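Local coordinates for protein eukaryotic peptide chain release factor GTP-binding subunit (Schizosaccharomyces pombe, PDB 1R5B) that is a eukaryotic translation release factor of the eRF3 type, a GTP-binding protein of the elongation factor Tu family, at residues Glu42-Val47 / Glu119-Ser124. Numbering follows the deposited sequence.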
ATOM      1  N   GLU A  42      -1.660  -6.971   1.596  1.00 30.47           N
ATOM      2  CA  GLU A  42      -0.943  -6.366   0.470  1.00 30.68           C
ATOM      3  C   GLU A  42       0.532  -6.769   0.464  1.00 30.60           C
ATOM      4  O   GLU A  42       1.210  -6.605   1.457  1.00 30.70           O
ATOM      5  CB  GLU A  42      -1.069  -4.837   0.534  1.00 30.96           C
ATOM      6  CG  GLU A  42      -0.301  -4.067  -0.544  1.00 31.54           C
ATOM      7  CD  GLU A  42      -0.294  -2.555  -0.319  1.00 33.57           C
ATOM      8  OE1 GLU A  42      -0.723  -2.091   0.760  1.00 32.87           O
ATOM      9  OE2 GLU A  42       0.149  -1.820  -1.231  1.00 33.40           O
ATOM     10  N   HIS A  43       1.024  -7.269  -0.664  1.00 30.61           N
ATOM     11  CA  HIS A  43       2.423  -7.647  -0.790  1.00 31.09           C
ATOM     12  C   HIS A  43       3.259  -6.418  -1.028  1.00 30.99           C
ATOM     13  O   HIS A  43       2.937  -5.611  -1.898  1.00 31.65           O
ATOM     14  CB  HIS A  43       2.652  -8.585  -1.965  1.00 31.17           C
ATOM     15  CG  HIS A  43       2.110  -9.963  -1.756  1.00 34.13           C
ATOM     16  ND1 HIS A  43       0.875 -10.203  -1.189  1.00 35.90           N
ATOM     17  CD2 HIS A  43       2.626 -11.178  -2.066  1.00 35.96           C
ATOM     18  CE1 HIS A  43       0.660 -11.504  -1.151  1.00 36.49           C
ATOM     19  NE2 HIS A  43       1.706 -12.118  -1.675  1.00 36.54           N
ATOM     20  N   VAL A  44       4.353  -6.320  -0.283  1.00 30.65           N
ATOM     21  CA  VAL A  44       5.298  -5.208  -0.348  1.00 30.49           C
ATOM     22  C   VAL A  44       6.723  -5.756  -0.353  1.00 29.87           C
ATOM     23  O   VAL A  44       6.994  -6.770   0.282  1.00 29.55           O
ATOM     24  CB  VAL A  44       5.110  -4.289   0.876  1.00 30.51           C
ATOM     25  CG1 VAL A  44       6.050  -3.122   0.836  1.00 30.92           C
ATOM     26  CG2 VAL A  44       3.681  -3.802   0.924  1.00 31.61           C
ATOM     27  N   ASN A  45       7.614  -5.106  -1.093  1.00 29.42           N
ATOM     28  CA  ASN A  45       9.030  -5.459  -1.117  1.00 29.31           C
ATOM     29  C   ASN A  45       9.810  -4.452  -0.306  1.00 29.56           C
ATOM     30  O   ASN A  45       9.673  -3.237  -0.503  1.00 29.50           O
ATOM     31  CB  ASN A  45       9.573  -5.440  -2.547  1.00 29.43           C
ATOM     32  CG  ASN A  45       9.039  -6.580  -3.405  1.00 28.54           C
ATOM     33  OD1 ASN A  45       9.038  -6.488  -4.628  1.00 29.76           O
ATOM     34  ND2 ASN A  45       8.598  -7.648  -2.775  1.00 26.27           N
ATOM     35  N   ILE A  46      10.632  -4.944   0.603  1.00 30.04           N
ATOM     36  CA  ILE A  46      11.409  -4.091   1.497  1.00 30.72           C
ATOM     37  C   ILE A  46      12.859  -4.521   1.480  1.00 31.36           C
ATOM     38  O   ILE A  46      13.166  -5.713   1.445  1.00 31.90           O
ATOM     39  CB  ILE A  46      10.824  -4.120   2.924  1.00 30.49           C
ATOM     40  CG1 ILE A  46      11.508  -3.081   3.810  1.00 30.25           C
ATOM     41  CG2 ILE A  46      10.934  -5.498   3.538  1.00 31.29           C
ATOM     42  CD1 ILE A  46      10.735  -2.779   5.072  1.00 29.76           C
ATOM     43  N   VAL A  47      13.753  -3.548   1.476  1.00 32.28           N
ATOM     44  CA  VAL A  47      15.176  -3.828   1.497  1.00 33.18           C
ATOM     45  C   VAL A  47      15.811  -3.040   2.629  1.00 34.25           C
ATOM     46  O   VAL A  47      15.457  -1.892   2.859  1.00 34.42           O
ATOM     47  CB  VAL A  47      15.843  -3.504   0.152  1.00 33.25           C
ATOM     48  CG1 VAL A  47      15.768  -2.003  -0.183  1.00 33.19           C
ATOM     49  CG2 VAL A  47      17.274  -3.976   0.149  1.00 33.47           C
ATOM     50  N   GLU A 119      -0.506  -5.999  10.212  1.00 35.20           N
ATOM     51  CA  GLU A 119      -1.952  -6.215  10.131  1.00 35.18           C
ATOM     52  C   GLU A 119      -2.430  -6.191   8.681  1.00 35.23           C
ATOM     53  O   GLU A 119      -3.196  -7.053   8.272  1.00 35.26           O
ATOM     54  CB  GLU A 119      -2.709  -5.173  10.965  1.00 35.49           C
ATOM     55  CG  GLU A 119      -4.191  -5.471  11.184  1.00 36.99           C
ATOM     56  CD  GLU A 119      -4.986  -4.284  11.735  1.00 39.40           C
ATOM     57  OE1 GLU A 119      -6.229  -4.397  11.892  1.00 39.44           O
ATOM     58  OE2 GLU A 119      -4.373  -3.232  12.024  1.00 41.28           O
ATOM     59  N   HIS A 120      -1.950  -5.227   7.892  1.00 35.10           N
ATOM     60  CA  HIS A 120      -2.441  -5.045   6.530  1.00 34.72           C
ATOM     61  C   HIS A 120      -1.498  -5.515   5.425  1.00 33.93           C
ATOM     62  O   HIS A 120      -1.912  -5.568   4.271  1.00 33.64           O
ATOM     63  CB  HIS A 120      -2.774  -3.574   6.290  1.00 35.04           C
ATOM     64  CG  HIS A 120      -3.737  -3.002   7.284  1.00 37.23           C
ATOM     65  ND1 HIS A 120      -5.062  -3.384   7.343  1.00 39.56           N
ATOM     66  CD2 HIS A 120      -3.573  -2.063   8.244  1.00 38.31           C
ATOM     67  CE1 HIS A 120      -5.667  -2.712   8.308  1.00 40.33           C
ATOM     68  NE2 HIS A 120      -4.787  -1.898   8.865  1.00 40.02           N
ATOM     69  N   ARG A 121      -0.246  -5.843   5.747  1.00 33.34           N
ATOM     70  CA  ARG A 121       0.756  -6.082   4.699  1.00 32.93           C
ATOM     71  C   ARG A 121       1.656  -7.292   4.906  1.00 33.19           C
ATOM     72  O   ARG A 121       1.948  -7.673   6.038  1.00 32.94           O
ATOM     73  CB  ARG A 121       1.648  -4.853   4.548  1.00 32.35           C
ATOM     74  CG  ARG A 121       0.964  -3.682   3.889  1.00 31.59           C
ATOM     75  CD  ARG A 121       1.781  -2.387   3.878  1.00 30.00           C
ATOM     76  NE  ARG A 121       1.084  -1.358   3.126  1.00 28.70           N
ATOM     77  CZ  ARG A 121       1.409  -0.074   3.098  1.00 28.50           C
ATOM     78  NH1 ARG A 121       2.452   0.398   3.776  1.00 27.41           N
ATOM     79  NH2 ARG A 121       0.673   0.746   2.365  1.00 28.18           N
ATOM     80  N   ARG A 122       2.110  -7.875   3.794  1.00 33.77           N
ATOM     81  CA  ARG A 122       3.182  -8.875   3.806  1.00 34.34           C
ATOM     82  C   ARG A 122       4.444  -8.347   3.139  1.00 34.22           C
ATOM     83  O   ARG A 122       4.444  -8.112   1.926  1.00 34.23           O
ATOM     84  CB  ARG A 122       2.767 -10.140   3.065  1.00 34.53           C
ATOM     85  CG  ARG A 122       3.927 -11.132   2.919  1.00 35.78           C
ATOM     86  CD  ARG A 122       3.583 -12.405   2.215  1.00 37.34           C
ATOM     87  NE  ARG A 122       2.627 -13.186   2.985  1.00 39.64           N
ATOM     88  CZ  ARG A 122       2.293 -14.439   2.697  1.00 42.62           C
ATOM     89  NH1 ARG A 122       2.841 -15.067   1.652  1.00 43.24           N
ATOM     90  NH2 ARG A 122       1.409 -15.078   3.455  1.00 43.50           N
ATOM     91  N   PHE A 123       5.522  -8.233   3.913  1.00 33.79           N
ATOM     92  CA  PHE A 123       6.775  -7.666   3.427  1.00 33.90           C
ATOM     93  C   PHE A 123       7.781  -8.737   3.043  1.00 34.92           C
ATOM     94  O   PHE A 123       8.291  -9.454   3.895  1.00 35.33           O
ATOM     95  CB  PHE A 123       7.392  -6.765   4.482  1.00 33.28           C
ATOM     96  CG  PHE A 123       6.511  -5.639   4.889  1.00 31.95           C
ATOM     97  CD1 PHE A 123       5.538  -5.823   5.846  1.00 30.93           C
ATOM     98  CD2 PHE A 123       6.652  -4.397   4.320  1.00 31.72           C
ATOM     99  CE1 PHE A 123       4.729  -4.798   6.222  1.00 31.04           C
ATOM    100  CE2 PHE A 123       5.835  -3.358   4.699  1.00 32.12           C
ATOM    101  CZ  PHE A 123       4.869  -3.563   5.652  1.00 31.55           C
ATOM    102  N   SER A 124       8.073  -8.828   1.756  1.00 35.73           N
ATOM    103  CA  SER A 124       9.116  -9.704   1.257  1.00 36.49           C
ATOM    104  C   SER A 124      10.477  -9.010   1.380  1.00 37.27           C
ATOM    105  O   SER A 124      10.666  -7.919   0.849  1.00 36.69           O
ATOM    106  CB  SER A 124       8.804 -10.066  -0.196  1.00 36.34           C
ATOM    107  OG  SER A 124       9.902 -10.692  -0.817  1.00 36.88           O
TER
HETATM  108  O   HOH W   1      -1.678   0.538   0.498  1.00 47.99           O
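Glu42 OE1 meets the guanidinium of Arg121 at its edge, near the plane, in a 3.1 Å salt bridge from Glu42 OE1 to Arg121 NE, while the two flat groups stand 76° apart and the oxygen is approached from above its carboxylate plane. Water 1, in the guanidinium plane, closes the ring by donating to Glu42 OE1 and accepting from Arg121 NH2. Lys269 forms a salt bridge with Glu42 OE2, and Arg121 NH1 donates hydrogen bonds to the carbonyls of Leu260 and Met263; each charged end therefore has more than one partner. Over one face of the His43 imidazole lies Arg122 CD, 4.3 Å from His43 NE2; beyond it, Arg122 NH2 forms a salt bridge with Glu117, and Arg122 makes a cation-pi contact with Tyr115. Strands 42-47 and 121-124 pair in parallel within the central sheet of the P-loop GTPase domain, where 42-50 runs between 121-125 and 147-153. The Phe123 ring, stacked with Phe116, is met obliquely by Val44, whose CG1 is 3.8 Å from Phe123 CD2. With CG1 anti to the backbone N (chi1 -179°), Val44 turns its other methyl, CG2, to Arg121 CD. Backbone bonds alternate along the pairing: Glu42 N to His120 O, Arg122 N to Glu42 O, Val44 N to Arg122 O, Ser124 N to Val44 O at 2.8 Å, and Ile46 N to Ser124 O, the last nearly straight at 173°. Ile46 CG2 packs on Phe123 CB at 3.9 Å.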